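PDB 2RBK: haloacid dehalogenase-like hydrolase, which probably acts as a magnesium-dependent phosphatase of the haloacid dehalogenase superfamily, here holding a vanadate-like group and a magnesium ion in its active site. Local coordinates for residues A4-I9 and E194-F199; T168-R173 and G185-K190; K190-I195 and R220-G225; M207-G212 and D249-A254. All blocks are in the same frame, centred on the assembly; numbering follows the deposited sequence. Where two conformers were deposited one is given.

Interaction 1: residues A4-I9 and E194-F199. With MG (magnesium ion), chain B; VN4 (oxido(dioxo)vanadium), chain C.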
loop_
_atom_site.group_PDB
_atom_site.type_symbol
_atom_site.label_atom_id
_atom_site.label_comp_id
_atom_site.label_asym_id
_atom_site.label_seq_id
_atom_site.Cartn_x
_atom_site.Cartn_y
_atom_site.Cartn_z
ATOM N N ALA A 4 -9.292 -15.595 -2.529
ATOM C CA ALA A 4 -8.934 -14.317 -1.913
ATOM C C ALA A 4 -8.301 -13.410 -2.969
ATOM O O ALA A 4 -7.372 -13.842 -3.660
ATOM C CB ALA A 4 -7.987 -14.511 -0.763
ATOM N N LEU A 5 -8.811 -12.208 -3.072
ATOM C CA LEU A 5 -8.302 -11.156 -3.972
ATOM C C LEU A 5 -7.645 -10.081 -3.132
ATOM O O LEU A 5 -8.225 -9.633 -2.129
ATOM C CB LEU A 5 -9.446 -10.528 -4.732
ATOM C CG LEU A 5 -10.399 -11.483 -5.496
ATOM C CD1 LEU A 5 -11.459 -10.687 -6.201
ATOM C CD2 LEU A 5 -9.627 -12.382 -6.453
ATOM N N PHE A 6 -6.465 -9.623 -3.536
ATOM C CA PHE A 6 -5.728 -8.597 -2.856
ATOM C C PHE A 6 -5.469 -7.435 -3.808
ATOM O O PHE A 6 -4.769 -7.617 -4.796
ATOM C CB PHE A 6 -4.375 -9.125 -2.348
ATOM C CG PHE A 6 -4.578 -10.205 -1.316
ATOM C CD1 PHE A 6 -4.666 -11.554 -1.628
ATOM C CD2 PHE A 6 -4.707 -9.840 0.032
ATOM C CE1 PHE A 6 -4.887 -12.496 -0.658
ATOM C CE2 PHE A 6 -4.938 -10.790 1.012
ATOM C CZ PHE A 6 -5.003 -12.122 0.656
ATOM N N PHE A 7 -6.044 -6.284 -3.495
ATOM C CA PHE A 7 -5.971 -5.109 -4.372
ATOM C C PHE A 7 -5.144 -3.998 -3.733
ATOM O O PHE A 7 -5.497 -3.476 -2.676
ATOM C CB PHE A 7 -7.339 -4.540 -4.634
ATOM C CG PHE A 7 -8.250 -5.440 -5.413
ATOM C CD1 PHE A 7 -9.180 -6.240 -4.797
ATOM C CD2 PHE A 7 -8.162 -5.506 -6.811
ATOM C CE1 PHE A 7 -10.026 -7.062 -5.525
ATOM C CE2 PHE A 7 -8.999 -6.342 -7.523
ATOM C CZ PHE A 7 -9.935 -7.117 -6.889
ATOM N N ASP A 8 -4.089 -3.570 -4.450
ATOM C CA ASP A 8 -3.538 -2.253 -4.197
ATOM C C ASP A 8 -4.601 -1.199 -4.451
ATOM O O ASP A 8 -5.549 -1.415 -5.198
ATOM C CB ASP A 8 -2.355 -2.047 -5.130
ATOM C CG ASP A 8 -1.716 -0.715 -5.046
ATOM O OD1 ASP A 8 -1.522 -0.085 -6.114
ATOM O OD2 ASP A 8 -1.386 -0.276 -3.909
ATOM N N ILE A 9 -4.436 -0.024 -3.816
ATOM C CA ILE A 9 -5.396 1.055 -4.044
ATOM C C ILE A 9 -4.882 1.957 -5.194
ATOM O O ILE A 9 -5.500 1.999 -6.271
ATOM C CB ILE A 9 -5.669 1.928 -2.805
ATOM C CG1 ILE A 9 -6.197 1.098 -1.649
ATOM C CG2 ILE A 9 -6.590 3.053 -3.181
ATOM C CD1 ILE A 9 -6.274 1.896 -0.344
ATOM N N GLU A 194 -0.761 -13.106 6.555
ATOM C CA GLU A 194 -1.561 -12.892 7.778
ATOM C C GLU A 194 -3.041 -13.009 7.495
ATOM O O GLU A 194 -3.777 -13.644 8.243
ATOM C CB GLU A 194 -1.178 -11.551 8.403
ATOM C CG GLU A 194 0.257 -11.533 8.927
ATOM C CD GLU A 194 0.489 -12.500 10.056
ATOM O OE1 GLU A 194 -0.469 -12.763 10.822
ATOM O OE2 GLU A 194 1.632 -13.007 10.186
ATOM N N ILE A 195 -3.503 -12.407 6.403
ATOM C CA ILE A 195 -4.916 -12.488 6.075
ATOM C C ILE A 195 -5.330 -13.940 5.808
ATOM O O ILE A 195 -6.345 -14.397 6.318
ATOM C CB ILE A 195 -5.243 -11.614 4.869
ATOM C CG1 ILE A 195 -5.157 -10.094 5.224
ATOM C CG2 ILE A 195 -6.568 -11.971 4.200
ATOM C CD1 ILE A 195 -6.313 -9.576 6.057
ATOM N N ILE A 196 -4.555 -14.662 4.996
ATOM C CA ILE A 196 -5.014 -15.999 4.642
ATOM C C ILE A 196 -4.931 -16.922 5.878
ATOM O O ILE A 196 -5.772 -17.824 5.966
ATOM C CB ILE A 196 -4.298 -16.582 3.403
ATOM C CG1 ILE A 196 -2.849 -16.920 3.632
ATOM C CG2 ILE A 196 -4.557 -15.672 2.219
ATOM C CD1 ILE A 196 -2.151 -17.450 2.380
ATOM N N ARG A 197 -3.966 -16.702 6.765
ATOM C CA ARG A 197 -3.894 -17.444 8.059
ATOM C C ARG A 197 -5.200 -17.268 8.779
ATOM O O ARG A 197 -5.772 -18.222 9.326
ATOM C CB ARG A 197 -2.714 -16.903 8.893
ATOM C CG ARG A 197 -2.550 -17.395 10.304
ATOM C CD ARG A 197 -1.498 -16.706 11.152
ATOM N NE ARG A 197 -1.796 -15.281 11.357
ATOM C CZ ARG A 197 -2.703 -14.820 12.148
ATOM N NH1 ARG A 197 -3.436 -15.679 12.861
ATOM N NH2 ARG A 197 -2.921 -13.488 12.267
ATOM N N HIS A 198 -5.738 -16.033 8.845
ATOM C CA HIS A 198 -6.967 -15.781 9.579
ATOM C C HIS A 198 -8.179 -16.492 8.986
ATOM O O HIS A 198 -9.074 -16.958 9.712
ATOM C CB HIS A 198 -7.163 -14.258 9.600
ATOM C CG HIS A 198 -8.340 -13.816 10.361
ATOM N ND1 HIS A 198 -8.321 -13.697 11.731
ATOM C CD2 HIS A 198 -9.588 -13.423 9.974
ATOM C CE1 HIS A 198 -9.493 -13.262 12.117
ATOM N NE2 HIS A 198 -10.295 -13.095 11.098
ATOM N N PHE A 199 -8.244 -16.566 7.657
ATOM C CA PHE A 199 -9.376 -17.128 6.962
ATOM C C PHE A 199 -9.205 -18.611 6.604
ATOM O O PHE A 199 -10.139 -19.206 6.106
ATOM C CB PHE A 199 -9.711 -16.365 5.677
ATOM C CG PHE A 199 -10.399 -15.041 5.944
ATOM C CD1 PHE A 199 -9.702 -13.861 6.178
ATOM C CD2 PHE A 199 -11.776 -14.997 5.962
ATOM C CE1 PHE A 199 -10.389 -12.692 6.433
ATOM C CE2 PHE A 199 -12.459 -13.800 6.244
ATOM C CZ PHE A 199 -11.724 -12.667 6.453
HETATM MG MG MG B . -0.251 1.485 -6.503
HETATM V V VN4 C . -0.940 1.489 -3.030
HETATM O O1 VN4 C . -2.499 1.671 -2.481
HETATM O O2 VN4 C . -0.447 2.171 -4.576
HETATM O O3 VN4 C . 0.517 1.197 -1.949
HETATM O O HOH W 1 1.383 0.320 -5.904
HETATM O O HOH W 2 0.887 3.069 -7.230
HETATM O O HOH W 3 -0.770 3.341 -2.004
#
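The ring of Phe6 meets Ile195 and Ile196 where helix 188-199 packs on strand 4-7. This strand is central in the Rossmann-like core of the haloacid dehalogenase fold. The helix offers two neighbouring isoleucines to the one ring, and both methyls arrive at its edge, near the ring plane. Phe6 and Ile195 run past each other in opposite senses, with CG2 of Ile195 3.8 Å from CE2 of Phe6. That branch lies anti to the backbone N of Ile195 because chi1 is -71°, which turns it to the strand. Ile196 crosses the phenylalanine at about a right angle, and its CG2 is 3.9 Å from CZ of Phe6. All three residues are buried, and no hydrogen bond joins the two segments. Phe40 of strand 38-42 also meets the Phe6 ring, with the planes at about 20°.

On the outer side of the helix, Arg197 grips Glu194 side-on, with NE and NH2 both bonded to OE1. Beyond the carboxyl end of the strand, away from residues 194-199, lies the active site. Asp8 and Asp10 fit the DxDx(T/V) signature of the family. The two oxygens of Asp8 are shared between two centres: OD1 binds magnesium at 2.1 Å, and OD2 lies 2.0 Å from the vanadium. The backbone O of Asp10 and OD1 of Asp211 also bind the magnesium. Water 3 is 2.1 Å from the vanadium. The backbone N of Ile9 donates to O1 of the vanadium group at 2.9 Å.

Interaction 2: residues T168-R173 and G185-K190. With VN4 (oxido(dioxo)vanadium), chain C.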
loop_
_atom_site.group_PDB
_atom_site.type_symbol
_atom_site.label_atom_id
_atom_site.label_comp_id
_atom_site.label_asym_id
_atom_site.label_seq_id
_atom_site.Cartn_x
_atom_site.Cartn_y
_atom_site.Cartn_z
ATOM N N THR A 168 17.697 -2.862 8.883
ATOM C CA THR A 168 16.767 -3.985 8.964
ATOM C C THR A 168 15.415 -3.680 8.353
ATOM O O THR A 168 14.597 -4.562 8.242
ATOM C CB THR A 168 16.590 -4.531 10.404
ATOM O OG1 THR A 168 15.889 -3.611 11.196
ATOM C CG2 THR A 168 17.922 -4.942 11.045
ATOM N N CYS A 169 15.145 -2.479 7.935
ATOM C CA CYS A 169 13.834 -2.089 7.427
ATOM C C CYS A 169 13.650 -2.509 5.972
ATOM O O CYS A 169 14.579 -2.612 5.177
ATOM C CB CYS A 169 13.605 -0.606 7.539
ATOM S SG CYS A 169 13.442 0.061 9.163
ATOM N N GLU A 170 12.394 -2.662 5.607
ATOM C CA GLU A 170 11.955 -2.767 4.240
ATOM C C GLU A 170 11.661 -1.395 3.700
ATOM O O GLU A 170 11.196 -0.503 4.430
ATOM C CB GLU A 170 10.667 -3.570 4.175
ATOM C CG GLU A 170 10.780 -4.961 4.738
ATOM C CD GLU A 170 11.849 -5.871 4.188
ATOM O OE1 GLU A 170 12.218 -5.744 3.017
ATOM O OE2 GLU A 170 12.328 -6.752 4.965
ATOM N N ILE A 171 11.913 -1.177 2.420
ATOM C CA ILE A 171 11.685 0.074 1.765
ATOM C C ILE A 171 10.975 -0.192 0.466
ATOM O O ILE A 171 11.477 -1.006 -0.329
ATOM C CB ILE A 171 12.973 0.877 1.505
ATOM C CG1 ILE A 171 13.905 0.959 2.707
ATOM C CG2 ILE A 171 12.516 2.230 0.989
ATOM C CD1 ILE A 171 15.335 1.148 2.250
ATOM N N GLY A 172 9.801 0.438 0.259
ATOM C CA GLY A 172 9.084 0.257 -0.990
ATOM C C GLY A 172 8.571 1.549 -1.568
ATOM O O GLY A 172 8.329 2.473 -0.790
ATOM N N ARG A 173 8.313 1.627 -2.835
ATOM C CA ARG A 173 7.608 2.824 -3.402
ATOM C C ARG A 173 6.350 2.448 -4.230
ATOM O O ARG A 173 6.306 1.492 -4.996
ATOM C CB ARG A 173 8.455 3.659 -4.323
ATOM C CG ARG A 173 9.795 4.106 -3.869
ATOM C CD ARG A 173 10.634 5.057 -4.727
ATOM N NE ARG A 173 11.874 5.305 -3.958
ATOM C CZ ARG A 173 12.240 6.448 -3.521
ATOM N NH1 ARG A 173 11.541 7.536 -3.840
ATOM N NH2 ARG A 173 13.339 6.609 -2.778
ATOM N N GLY A 185 10.820 -7.601 7.081
ATOM C CA GLY A 185 9.872 -8.556 6.590
ATOM C C GLY A 185 8.493 -8.010 6.300
ATOM O O GLY A 185 7.697 -8.727 5.692
ATOM N N ASP A 186 8.181 -6.767 6.669
ATOM C CA ASP A 186 6.848 -6.219 6.485
ATOM C C ASP A 186 6.692 -5.609 5.123
ATOM O O ASP A 186 7.037 -4.461 4.875
ATOM C CB ASP A 186 6.549 -5.227 7.600
ATOM C CG ASP A 186 6.509 -5.980 8.937
ATOM O OD1 ASP A 186 6.095 -7.156 8.960
ATOM O OD2 ASP A 186 6.983 -5.376 9.912
ATOM N N THR A 187 6.184 -6.422 4.199
ATOM C CA THR A 187 5.773 -6.052 2.864
ATOM C C THR A 187 4.369 -6.575 2.620
ATOM O O THR A 187 3.837 -7.332 3.456
ATOM C CB THR A 187 6.690 -6.585 1.721
ATOM O OG1 THR A 187 6.458 -7.946 1.575
ATOM C CG2 THR A 187 8.160 -6.350 2.064
ATOM N N LYS A 188 3.777 -6.237 1.499
ATOM C CA LYS A 188 2.419 -6.752 1.268
ATOM C C LYS A 188 2.349 -8.270 1.254
ATOM O O LYS A 188 1.275 -8.826 1.523
ATOM C CB LYS A 188 1.847 -6.126 0.013
ATOM C CG LYS A 188 1.595 -4.641 0.105
ATOM C CD LYS A 188 1.119 -4.049 -1.171
ATOM C CE LYS A 188 1.064 -2.517 -1.096
ATOM N NZ LYS A 188 0.376 -1.901 -2.268
ATOM N N GLN A 189 3.429 -8.940 0.901
ATOM C CA GLN A 189 3.473 -10.415 0.979
ATOM C C GLN A 189 3.176 -10.917 2.371
ATOM O O GLN A 189 2.459 -11.916 2.569
ATOM C CB GLN A 189 4.841 -10.950 0.510
ATOM C CG GLN A 189 5.365 -12.253 0.981
ATOM C CD GLN A 189 6.622 -12.704 0.305
ATOM O OE1 GLN A 189 7.168 -11.975 -0.533
ATOM N NE2 GLN A 189 7.090 -13.934 0.585
ATOM N N LYS A 190 3.783 -10.279 3.404
ATOM C CA LYS A 190 3.477 -10.604 4.809
ATOM C C LYS A 190 2.018 -10.405 5.080
ATOM O O LYS A 190 1.367 -11.195 5.778
ATOM C CB LYS A 190 4.324 -9.705 5.736
ATOM C CG LYS A 190 3.978 -9.751 7.224
ATOM C CD LYS A 190 4.150 -11.075 7.843
ATOM C CE LYS A 190 4.200 -10.954 9.386
ATOM N NZ LYS A 190 4.271 -12.284 10.067
HETATM V V VN4 C . -0.940 1.489 -3.030
HETATM O O1 VN4 C . -2.499 1.671 -2.481
HETATM O O2 VN4 C . -0.447 2.171 -4.576
HETATM O O3 VN4 C . 0.517 1.197 -1.949
HETATM O O HOH W 3 -0.770 3.341 -2.004
#
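Glu170 reaches across to Gly185 and Thr187 where the two-stranded antiparallel sheet of strands 170-172 and 180-182 leads back to helix 188-199, part of the Rossmann-like haloacid dehalogenase core. The polar link is one hydrogen bond. The N of Gly185 donates to OE2 of Glu170 at 2.7 Å, with an N-H...O angle of 162°. It meets the carboxylate on its anti side, 21° out of plane. The glutamate chain is bent at chi2 (-55°), which folds the carboxylate back to the glycine.

The rest is van der Waals contact: CG of Glu170 lies 4.0 Å from CG2 of Thr187 and 3.7 Å from the N of Asp186. The carboxylate of Asp186 is held by Ser83 and Tyr81.

Thr187 is the N-cap of helix 188-199. Its OG1 accepts a weak bond from the N of Gln189, and it also pairs with OG of Ser217.

The ionic part belongs to Lys188, in the first turn of the helix. Extended beyond CG, its chain carries NZ to the vanadium group. Asp215 forms a salt bridge with its ammonium group, and the carbonyl O of Ala42 accepts from it. NZ of Lys188 also donates to O3 of the vanadium group at 3.1 Å.

Interaction 3: residues K190-I195 and R220-G225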
loop_
_atom_site.group_PDB
_atom_site.type_symbol
_atom_site.label_atom_id
_atom_site.label_comp_id
_atom_site.label_asym_id
_atom_site.label_seq_id
_atom_site.Cartn_x
_atom_site.Cartn_y
_atom_site.Cartn_z
ATOM N N LYS A 190 3.783 -10.279 3.404
ATOM C CA LYS A 190 3.477 -10.604 4.809
ATOM C C LYS A 190 2.018 -10.405 5.080
ATOM O O LYS A 190 1.367 -11.195 5.778
ATOM C CB LYS A 190 4.324 -9.705 5.736
ATOM C CG LYS A 190 3.978 -9.751 7.224
ATOM C CD LYS A 190 4.150 -11.075 7.843
ATOM C CE LYS A 190 4.200 -10.954 9.386
ATOM N NZ LYS A 190 4.271 -12.284 10.067
ATOM N N GLY A 191 1.445 -9.304 4.555
ATOM C CA GLY A 191 0.035 -9.051 4.738
ATOM C C GLY A 191 -0.832 -10.186 4.178
ATOM O O GLY A 191 -1.777 -10.610 4.839
ATOM N N ILE A 192 -0.496 -10.664 2.978
ATOM C CA ILE A 192 -1.241 -11.783 2.433
ATOM C C ILE A 192 -1.197 -12.961 3.361
ATOM O O ILE A 192 -2.193 -13.593 3.666
ATOM C CB ILE A 192 -0.723 -12.176 1.015
ATOM C CG1 ILE A 192 -1.151 -11.097 0.017
ATOM C CG2 ILE A 192 -1.220 -13.554 0.642
ATOM C CD1 ILE A 192 -0.729 -11.348 -1.427
ATOM N N ASP A 193 0.010 -13.278 3.861
ATOM C CA ASP A 193 0.163 -14.437 4.739
ATOM C C ASP A 193 -0.709 -14.302 5.978
ATOM O O ASP A 193 -1.316 -15.265 6.418
ATOM C CB ASP A 193 1.621 -14.590 5.141
ATOM C CG ASP A 193 2.522 -15.058 4.027
ATOM O OD1 ASP A 193 1.970 -15.577 3.009
ATOM O OD2 ASP A 193 3.752 -14.906 4.216
ATOM N N GLU A 194 -0.761 -13.106 6.555
ATOM C CA GLU A 194 -1.561 -12.892 7.778
ATOM C C GLU A 194 -3.041 -13.009 7.495
ATOM O O GLU A 194 -3.777 -13.644 8.243
ATOM C CB GLU A 194 -1.178 -11.551 8.403
ATOM C CG GLU A 194 0.257 -11.533 8.927
ATOM C CD GLU A 194 0.489 -12.500 10.056
ATOM O OE1 GLU A 194 -0.469 -12.763 10.822
ATOM O OE2 GLU A 194 1.632 -13.007 10.186
ATOM N N ILE A 195 -3.503 -12.407 6.403
ATOM C CA ILE A 195 -4.916 -12.488 6.075
ATOM C C ILE A 195 -5.330 -13.940 5.808
ATOM O O ILE A 195 -6.345 -14.397 6.318
ATOM C CB ILE A 195 -5.243 -11.614 4.869
ATOM C CG1 ILE A 195 -5.157 -10.094 5.224
ATOM C CG2 ILE A 195 -6.568 -11.971 4.200
ATOM C CD1 ILE A 195 -6.313 -9.576 6.057
ATOM N N ARG A 220 4.524 -11.598 -6.951
ATOM C CA ARG A 220 5.278 -12.839 -7.024
ATOM C C ARG A 220 4.711 -13.877 -6.065
ATOM O O ARG A 220 4.719 -15.071 -6.356
ATOM C CB ARG A 220 6.765 -12.557 -6.778
ATOM C CG ARG A 220 7.436 -11.813 -7.911
ATOM C CD ARG A 220 8.960 -11.825 -7.845
ATOM N NE ARG A 220 9.546 -11.056 -8.941
ATOM C CZ ARG A 220 9.693 -11.364 -10.215
ATOM N NH1 ARG A 220 9.256 -12.574 -10.609
ATOM N NH2 ARG A 220 10.251 -10.532 -11.089
ATOM N N HIS A 221 4.254 -13.461 -4.873
ATOM C CA HIS A 221 3.877 -14.376 -3.814
ATOM C C HIS A 221 2.512 -14.968 -3.983
ATOM O O HIS A 221 2.295 -16.174 -3.678
ATOM C CB HIS A 221 3.984 -13.644 -2.483
ATOM C CG HIS A 221 3.781 -14.504 -1.257
ATOM N ND1 HIS A 221 4.609 -15.572 -0.989
ATOM C CD2 HIS A 221 2.878 -14.352 -0.230
ATOM C CE1 HIS A 221 4.177 -16.070 0.182
ATOM N NE2 HIS A 221 3.181 -15.363 0.645
ATOM N N ALA A 222 1.533 -14.183 -4.405
ATOM C CA ALA A 222 0.208 -14.710 -4.666
ATOM C C ALA A 222 0.270 -15.784 -5.746
ATOM O O ALA A 222 1.180 -15.813 -6.576
ATOM C CB ALA A 222 -0.736 -13.598 -5.085
ATOM N N ALA A 223 -0.715 -16.702 -5.757
ATOM C CA ALA A 223 -0.726 -17.720 -6.785
ATOM C C ALA A 223 -0.761 -17.108 -8.178
ATOM O O ALA A 223 -0.096 -17.604 -9.121
ATOM C CB ALA A 223 -1.845 -18.731 -6.562
ATOM N N ILE A 224 -1.561 -16.073 -8.344
ATOM C CA ILE A 224 -1.718 -15.348 -9.599
ATOM C C ILE A 224 -1.517 -13.882 -9.285
ATOM O O ILE A 224 -2.284 -13.340 -8.462
ATOM C CB ILE A 224 -3.046 -15.611 -10.270
ATOM C CG1 ILE A 224 -3.245 -17.106 -10.589
ATOM C CG2 ILE A 224 -3.178 -14.733 -11.523
ATOM C CD1 ILE A 224 -4.653 -17.480 -10.975
ATOM N N GLY A 225 -0.571 -13.242 -9.926
ATOM C CA GLY A 225 -0.346 -11.800 -9.798
ATOM C C GLY A 225 -0.734 -11.072 -11.087
ATOM O O GLY A 225 -0.321 -11.527 -12.178
#
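His221 and Asp193 join the end of helix 216-221 to helix 188-199, two helices of the Rossmann-like haloacid dehalogenase core. The polar contact is a His-carboxylate hydrogen bond. NE2 of His221 donates to OD1 of Asp193 at 2.7 Å, and the N-H...O angle is 171°, so the bond is nearly straight. The acceptor lies at the ring edge, in the imidazole plane. Seen from the carboxylate, the nitrogen comes on the syn side of OD1, 26° out of the plane. The side chains cross at about a right angle, and the carboxylate and ring planes are 72° apart. The ring reaches the aspartate with its CG anti to the backbone N of His221.

The apolar contact lies beside this bond, on the more buried side. CD1 of Ile192 is 4.3 Å from CB of Ala222, the first residue past helix 216-221. CG2 of Ile192 comes equally near, 4.3 Å, to CD2 of His221. Leu203 touches both Ile192 and His221, while Thr206 and Ser208 of strand 206-210 touch Ala222.

The ionic contact stays within helix 188-199. Lys190 makes a cation-pi contact with Tyr81. One turn along the helix, NZ of Lys190 pairs with OE2 of Glu194 in a 2.7 Å salt bridge.

Interaction 4: residues M207-G212 and D249-A254. With MG (magnesium ion), chain B.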
loop_
_atom_site.group_PDB
_atom_site.type_symbol
_atom_site.label_atom_id
_atom_site.label_comp_id
_atom_site.label_asym_id
_atom_site.label_seq_id
_atom_site.Cartn_x
_atom_site.Cartn_y
_atom_site.Cartn_z
ATOM N N MET A 207 -4.986 -14.280 -5.355
ATOM C CA MET A 207 -4.726 -13.467 -6.530
ATOM C C MET A 207 -4.466 -12.044 -6.058
ATOM O O MET A 207 -5.234 -11.515 -5.240
ATOM C CB MET A 207 -5.924 -13.499 -7.473
ATOM C CG MET A 207 -5.727 -12.735 -8.792
ATOM S SD MET A 207 -7.128 -12.881 -9.910
ATOM C CE MET A 207 -6.909 -14.573 -10.464
ATOM N N SER A 208 -3.437 -11.410 -6.592
ATOM C CA SER A 208 -3.100 -10.031 -6.227
ATOM C C SER A 208 -3.094 -9.154 -7.483
ATOM O O SER A 208 -2.902 -9.637 -8.610
ATOM C CB SER A 208 -1.756 -9.980 -5.517
ATOM O OG SER A 208 -0.738 -10.427 -6.381
ATOM N N PHE A 209 -3.301 -7.850 -7.267
ATOM C CA PHE A 209 -3.420 -6.842 -8.288
ATOM C C PHE A 209 -2.608 -5.629 -7.885
ATOM O O PHE A 209 -2.823 -5.113 -6.783
ATOM C CB PHE A 209 -4.871 -6.415 -8.493
ATOM C CG PHE A 209 -5.844 -7.520 -8.848
ATOM C CD1 PHE A 209 -6.315 -8.393 -7.881
ATOM C CD2 PHE A 209 -6.318 -7.667 -10.138
ATOM C CE1 PHE A 209 -7.228 -9.367 -8.184
ATOM C CE2 PHE A 209 -7.227 -8.667 -10.452
ATOM C CZ PHE A 209 -7.700 -9.520 -9.477
ATOM N N GLY A 210 -1.745 -5.137 -8.777
ATOM C CA GLY A 210 -0.946 -3.963 -8.426
ATOM C C GLY A 210 -0.373 -3.283 -9.622
ATOM O O GLY A 210 -0.383 -3.779 -10.755
ATOM N N ASP A 211 0.157 -2.077 -9.353
ATOM C CA ASP A 211 0.736 -1.233 -10.364
ATOM C C ASP A 211 2.131 -0.746 -10.010
ATOM O O ASP A 211 2.686 -0.058 -10.879
ATOM C CB ASP A 211 -0.100 0.049 -10.644
ATOM C CG ASP A 211 0.014 1.041 -9.514
ATOM O OD1 ASP A 211 -0.094 0.579 -8.352
ATOM O OD2 ASP A 211 0.254 2.252 -9.781
ATOM N N GLY A 212 2.660 -1.017 -8.837
ATOM C CA GLY A 212 3.850 -0.295 -8.345
ATOM C C GLY A 212 4.909 -1.205 -7.799
ATOM O O GLY A 212 4.689 -2.396 -7.556
ATOM N N ASP A 249 -10.767 -0.499 -18.062
ATOM C CA ASP A 249 -11.442 -1.668 -17.458
ATOM C C ASP A 249 -10.420 -2.748 -17.063
ATOM O O ASP A 249 -10.767 -3.926 -17.057
ATOM C CB ASP A 249 -12.502 -2.242 -18.381
ATOM C CG ASP A 249 -13.492 -1.203 -18.853
ATOM O OD1 ASP A 249 -14.287 -0.766 -18.030
ATOM O OD2 ASP A 249 -13.449 -0.709 -20.007
ATOM N N GLY A 250 -9.205 -2.387 -16.670
ATOM C CA GLY A 250 -8.196 -3.402 -16.372
ATOM C C GLY A 250 -8.618 -4.398 -15.315
ATOM O O GLY A 250 -8.380 -5.611 -15.483
ATOM N N ILE A 251 -9.180 -3.941 -14.206
ATOM C CA ILE A 251 -9.536 -4.918 -13.152
ATOM C C ILE A 251 -10.601 -5.869 -13.626
ATOM O O ILE A 251 -10.498 -7.092 -13.485
ATOM C CB ILE A 251 -9.938 -4.175 -11.842
ATOM C CG1 ILE A 251 -8.786 -3.407 -11.230
ATOM C CG2 ILE A 251 -10.560 -5.171 -10.883
ATOM C CD1 ILE A 251 -7.638 -4.252 -10.783
ATOM N N SER A 252 -11.700 -5.311 -14.186
ATOM C CA SER A 252 -12.803 -6.146 -14.637
ATOM C C SER A 252 -12.352 -7.151 -15.693
ATOM O O SER A 252 -12.686 -8.342 -15.651
ATOM C CB SER A 252 -13.923 -5.244 -15.162
ATOM O OG SER A 252 -14.955 -6.030 -15.734
ATOM N N LYS A 253 -11.552 -6.683 -16.655
ATOM C CA LYS A 253 -11.056 -7.567 -17.703
ATOM C C LYS A 253 -10.236 -8.694 -17.129
ATOM O O LYS A 253 -10.358 -9.859 -17.595
ATOM C CB LYS A 253 -10.243 -6.786 -18.737
ATOM C CG LYS A 253 -11.111 -5.945 -19.657
ATOM C CD LYS A 253 -10.212 -5.009 -20.466
ATOM C CE LYS A 253 -10.999 -4.240 -21.542
ATOM N NZ LYS A 253 -10.134 -3.192 -22.148
ATOM N N ALA A 254 -9.384 -8.414 -16.156
ATOM C CA ALA A 254 -8.580 -9.477 -15.559
ATOM C C ALA A 254 -9.455 -10.510 -14.846
ATOM O O ALA A 254 -9.247 -11.714 -14.951
ATOM C CB ALA A 254 -7.533 -8.900 -14.627
HETATM MG MG MG B . -0.251 1.485 -6.503
HETATM O O HOH W 2 0.887 3.069 -7.230
HETATM O O HOH W 1 1.383 0.320 -5.904
#
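Strand 206-210 passes beside the first turn of helix 250-258, with Phe209 and Ile251 closest along the backbones at 8.0 Å between CA atoms. The contact is buried and wholly apolar. Phe209 carries the strand side of it. Its CB points to the helix. With CG anti to the carbonyl carbon (chi1 -57°), the ring extends over to Ile251 and Ala254, about a turn apart.

Ile251 comes in with the end of its longer branch. CD1 is 3.7 Å from CD2 of Phe209 and 4.2 Å from CB of the same residue. The two chains meet at a slant. Ala254 meets the ring in another way. Its CB lies at the edge, near the ring plane, 4.2 Å from CE2 of Phe209. Phe7 of the adjacent strand stacks on the same phenylalanine, and Val226 of strand 224-227 touches both Phe209 and Ala254.

Just past the strand, Asp211 turns to the metal. Its OD1 binds magnesium at 2.1 Å, while OD2 accepts from water 2 at 2.8 Å. Waters 1 and 2 are themselves magnesium ligands. The backbone N atoms of Asp211 and Gly212 both donate to OD2 of Asp215. The helix covers one face of the Rossmann-like sheet; Asp211, just past the strand, supplies the acidic magnesium ligand, as in haloacid dehalogenase-family active sites.

Interactions 1 and 4 are buried and apolar, each setting a helix against one of two neighbouring strands, 4-7 and 206-210. Phe7 and Phe209 pack between them, and Asp8 and Asp211 converge on one magnesium ion. Interactions 2 and 3 are only partly buried, and a hydrogen bond supplies the chief polar link in each. Helix 188-199 serves three contacts: its start lies in interaction 2, its middle in interaction 3 and its end in interaction 1. Ile192 of interaction 3 also packs on Phe6 of interaction 1. Lys188 of interaction 2 and Asp8 of interaction 1 lie close together, and both touch the vanadium group.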